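Local atomic coordinates of exosome complex component Rrp42 (Archaeoglobus fulgidus, PDB entry 3M7N), a protein that probably serves as a non-catalytic subunit of the archaeal exosome, an RNA-degrading complex, and contributes to structuring the active site of its partner Rrp41. Residues H[102-107]-H[226-231]. Numbering follows the deposited sequence.
Sequences SIELAR and QKSGGY. With nucleotides of chain L.
Glu104 meets Gln226 and Ser228 through its carboxylate alone. Its CB points toward the strand, CG stands anti to the backbone N (chi1 -164°), and a bend at chi2 sets the carboxylate near Gln226 and Ser228; neither CB nor CG comes within 4.2 Å of the other segment. CD is the first atom to approach, 4.0 Å from Ser228 OG. At the tip, OE1 lies 3.6 Å from Gln226 NE2, with the carboxylate and amide planes 41° apart and the two side chains crossing at about a right angle. One water links the three side chains: it donates to Glu104 OE1 at 2.6 Å, hydrogen-bonds Ser228 OG at 2.7 Å, and accepts a weak bond from Gln226 NE2. In this RNase PH-family fold the contact joins helix 100-115 to strand 222-228, an outermost strand within this chain of the four-stranded antiparallel sheet; Gln226 pairs antiparallel with a strand of the neighbouring Rrp41 subunit, extending the sheet across the interface. The stronger partner of Glu104 is Lys103 of that neighbouring subunit, salt-bridged to OE2. With an alanine here, that lysine would probably lose its carboxylate mate and the water the oxygen it donates to. Gln226 OE1 takes hydrogen bonds from Arg111 of its own chain and Gln205 of the neighbouring subunit. Arg107 NH1 lies 2.6 Å from OP1 of RNA nucleotide C5, and NH2 salt-bridges Glu100 of the neighbouring subunit.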
ATOM      1  N   SER H 102      -3.612  -5.130 -17.253  1.00 37.58           N
ATOM      2  CA  SER H 102      -4.885  -5.811 -17.276  1.00 32.58           C
ATOM      3  C   SER H 102      -6.017  -4.852 -17.669  1.00 34.21           C
ATOM      4  O   SER H 102      -6.968  -5.240 -18.343  1.00 30.32           O
ATOM      5  CB  SER H 102      -5.129  -6.464 -15.909  1.00 34.90           C
ATOM      6  OG  SER H 102      -6.389  -7.092 -15.859  1.00 39.01           O
ATOM      7  N   ILE H 103      -5.920  -3.599 -17.238  1.00 32.84           N
ATOM      8  CA  ILE H 103      -6.897  -2.587 -17.630  1.00 36.08           C
ATOM      9  C   ILE H 103      -6.803  -2.292 -19.136  1.00 32.42           C
ATOM     10  O   ILE H 103      -7.813  -2.182 -19.838  1.00 33.53           O
ATOM     11  CB  ILE H 103      -6.685  -1.298 -16.824  1.00 39.52           C
ATOM     12  CG1 ILE H 103      -7.281  -1.455 -15.422  1.00 37.53           C
ATOM     13  CG2 ILE H 103      -7.304  -0.110 -17.536  1.00 36.66           C
ATOM     14  CD1 ILE H 103      -6.668  -0.531 -14.404  1.00 35.92           C
ATOM     15  N   GLU H 104      -5.579  -2.193 -19.628  1.00 28.43           N
ATOM     16  CA  GLU H 104      -5.345  -1.978 -21.045  1.00 34.37           C
ATOM     17  C   GLU H 104      -5.970  -3.096 -21.895  1.00 30.55           C
ATOM     18  O   GLU H 104      -6.768  -2.830 -22.785  1.00 31.95           O
ATOM     19  CB  GLU H 104      -3.847  -1.856 -21.311  1.00 34.69           C
ATOM     20  CG  GLU H 104      -3.492  -1.254 -22.653  1.00 43.44           C
ATOM     21  CD  GLU H 104      -2.241  -0.400 -22.577  1.00 47.14           C
ATOM     22  OE1 GLU H 104      -2.330   0.802 -22.906  1.00 42.99           O
ATOM     23  OE2 GLU H 104      -1.180  -0.925 -22.162  1.00 47.98           O
ATOM     24  N   LEU H 105      -5.615  -4.339 -21.598  1.00 28.83           N
ATOM     25  CA  LEU H 105      -6.169  -5.494 -22.292  1.00 28.52           C
ATOM     26  C   LEU H 105      -7.695  -5.486 -22.326  1.00 28.77           C
ATOM     27  O   LEU H 105      -8.293  -5.617 -23.381  1.00 29.70           O
ATOM     28  CB  LEU H 105      -5.666  -6.791 -21.646  1.00 31.28           C
ATOM     29  CG  LEU H 105      -5.965  -8.085 -22.413  1.00 29.73           C
ATOM     30  CD1 LEU H 105      -4.828  -9.083 -22.213  1.00 27.20           C
ATOM     31  CD2 LEU H 105      -7.322  -8.701 -22.045  1.00 24.17           C
ATOM     32  N   ALA H 106      -8.340  -5.329 -21.181  1.00 30.46           N
ATOM     33  CA  ALA H 106      -9.801  -5.376 -21.171  1.00 29.56           C
ATOM     34  C   ALA H 106     -10.373  -4.258 -22.027  1.00 27.80           C
ATOM     35  O   ALA H 106     -11.412  -4.413 -22.666  1.00 24.50           O
ATOM     36  CB  ALA H 106     -10.354  -5.284 -19.757  1.00 24.15           C
ATOM     37  N   ARG H 107      -9.703  -3.119 -22.019  1.00 31.20           N
ATOM     38  CA  ARG H 107     -10.212  -1.987 -22.771  1.00 30.47           C
ATOM     39  C   ARG H 107     -10.008  -2.175 -24.265  1.00 29.54           C
ATOM     40  O   ARG H 107     -10.797  -1.667 -25.043  1.00 30.19           O
ATOM     41  CB  ARG H 107      -9.602  -0.667 -22.298  1.00 32.25           C
ATOM     42  CG  ARG H 107     -10.108  -0.234 -20.945  1.00 35.86           C
ATOM     43  CD  ARG H 107      -9.447   1.047 -20.504  1.00 42.88           C
ATOM     44  NE  ARG H 107     -10.250   2.203 -20.881  1.00 49.99           N
ATOM     45  CZ  ARG H 107      -9.829   3.161 -21.690  1.00 45.13           C
ATOM     46  NH1 ARG H 107     -10.626   4.179 -21.984  1.00 41.49           N
ATOM     47  NH2 ARG H 107      -8.611   3.091 -22.200  1.00 45.92           N
ATOM     48  N   GLN H 226      -4.307   0.316 -31.316  1.00 25.42           N
ATOM     49  CA  GLN H 226      -3.584   0.658 -30.122  1.00 24.35           C
ATOM     50  C   GLN H 226      -2.093   0.371 -30.309  1.00 27.72           C
ATOM     51  O   GLN H 226      -1.686  -0.784 -30.480  1.00 28.71           O
ATOM     52  CB  GLN H 226      -4.138  -0.181 -28.961  1.00 32.71           C
ATOM     53  CG  GLN H 226      -3.388  -0.035 -27.629  1.00 26.70           C
ATOM     54  CD  GLN H 226      -3.596   1.314 -27.006  1.00 34.75           C
ATOM     55  OE1 GLN H 226      -4.685   1.920 -27.108  1.00 31.56           O
ATOM     56  NE2 GLN H 226      -2.556   1.806 -26.342  1.00 38.51           N
ATOM     57  N   LYS H 227      -1.282   1.421 -30.294  1.00 25.87           N
ATOM     58  CA  LYS H 227       0.161   1.263 -30.153  1.00 27.11           C
ATOM     59  C   LYS H 227       0.542   1.242 -28.641  1.00 27.79           C
ATOM     60  O   LYS H 227       0.036   2.053 -27.866  1.00 24.29           O
ATOM     61  CB  LYS H 227       0.874   2.395 -30.892  1.00 20.73           C
ATOM     62  CG  LYS H 227       2.357   2.451 -30.610  1.00 25.87           C
ATOM     63  CD  LYS H 227       3.035   3.547 -31.419  1.00 27.55           C
ATOM     64  CE  LYS H 227       3.871   4.450 -30.538  1.00 25.93           C
ATOM     65  NZ  LYS H 227       5.076   3.832 -30.013  1.00 27.73           N
ATOM     66  N   SER H 228       1.409   0.318 -28.220  1.00 26.50           N
ATOM     67  CA  SER H 228       1.810   0.248 -26.798  1.00 27.85           C
ATOM     68  C   SER H 228       3.285   0.032 -26.643  1.00 27.72           C
ATOM     69  O   SER H 228       3.886  -0.734 -27.405  1.00 26.31           O
ATOM     70  CB  SER H 228       1.130  -0.908 -26.055  1.00 25.64           C
ATOM     71  OG  SER H 228      -0.260  -0.740 -25.978  1.00 35.53           O
ATOM     72  N   GLY H 229       3.855   0.664 -25.618  1.00 25.73           N
ATOM     73  CA  GLY H 229       5.254   0.460 -25.294  1.00 26.31           C
ATOM     74  C   GLY H 229       6.094   1.672 -25.624  1.00 27.65           C
ATOM     75  O   GLY H 229       5.651   2.567 -26.354  1.00 26.57           O
ATOM     76  N   GLY H 230       7.307   1.710 -25.085  1.00 27.22           N
ATOM     77  CA  GLY H 230       8.178   2.850 -25.284  1.00 26.87           C
ATOM     78  C   GLY H 230       9.041   2.709 -26.517  1.00 31.71           C
ATOM     79  O   GLY H 230      10.219   2.393 -26.413  1.00 34.38           O
ATOM     80  N   TYR H 231       8.459   2.921 -27.691  1.00 26.45           N
ATOM     81  CA  TYR H 231       9.233   2.871 -28.915  1.00 26.91           C
ATOM     82  C   TYR H 231       8.715   3.898 -29.903  1.00 32.98           C
ATOM     83  O   TYR H 231       7.648   4.489 -29.705  1.00 28.33           O
ATOM     84  CB  TYR H 231       9.158   1.481 -29.538  1.00 27.53           C
ATOM     85  CG  TYR H 231       7.802   1.089 -30.147  1.00 27.73           C
ATOM     86  CD1 TYR H 231       7.667   0.911 -31.524  1.00 27.15           C
ATOM     87  CD2 TYR H 231       6.682   0.873 -29.351  1.00 24.29           C
ATOM     88  CE1 TYR H 231       6.465   0.520 -32.095  1.00 26.48           C
ATOM     89  CE2 TYR H 231       5.458   0.479 -29.907  1.00 24.28           C
ATOM     90  CZ  TYR H 231       5.360   0.301 -31.293  1.00 30.49           C
ATOM     91  OH  TYR H 231       4.174  -0.081 -31.898  1.00 25.91           O
TER
ATOM     92  P     C L   5     -13.227   5.262 -23.280  1.00 55.96           P
ATOM     93  OP1   C L   5     -12.022   4.925 -24.060  1.00 61.15           O
ATOM     94  OP2   C L   5     -13.156   5.374 -21.801  1.00 46.68           O
ATOM     95  O5'   C L   5     -13.842   6.642 -23.813  1.00 58.05           O
ATOM     96  C5'   C L   5     -13.825   6.996 -25.182  1.00 61.06           C
ATOM     97  C4'   C L   5     -14.831   8.099 -25.436  1.00 59.15           C
ATOM     98  O4'   C L   5     -16.086   7.755 -24.796  1.00 59.71           O
ATOM     99  C3'   C L   5     -14.510   9.458 -24.829  1.00 60.04           C
ATOM    100  O3'   C L   5     -13.540  10.140 -25.595  1.00 56.86           O
ATOM    101  C2'   C L   5     -15.887  10.101 -24.947  1.00 64.88           C
ATOM    102  O2'   C L   5     -16.274  10.390 -26.282  1.00 60.81           O
ATOM    103  C1'   C L   5     -16.733   8.953 -24.397  1.00 61.30           C
ATOM    104  N1    C L   5     -16.840   8.989 -22.915  1.00 61.82           N
ATOM    105  C2    C L   5     -17.485  10.075 -22.317  1.00 61.74           C
ATOM    106  O2    C L   5     -17.945  10.963 -23.047  1.00 60.04           O
ATOM    107  N3    C L   5     -17.584  10.116 -20.961  1.00 61.45           N
ATOM    108  C4    C L   5     -17.067   9.129 -20.216  1.00 63.10           C
ATOM    109  N4    C L   5     -17.189   9.206 -18.884  1.00 56.46           N
ATOM    110  C5    C L   5     -16.403   8.017 -20.814  1.00 60.27           C
ATOM    111  C6    C L   5     -16.313   7.988 -22.149  1.00 62.70           C
TER
HETATM  112  O   HOH W   1      -0.112   1.229 -24.181  1.00 37.95           O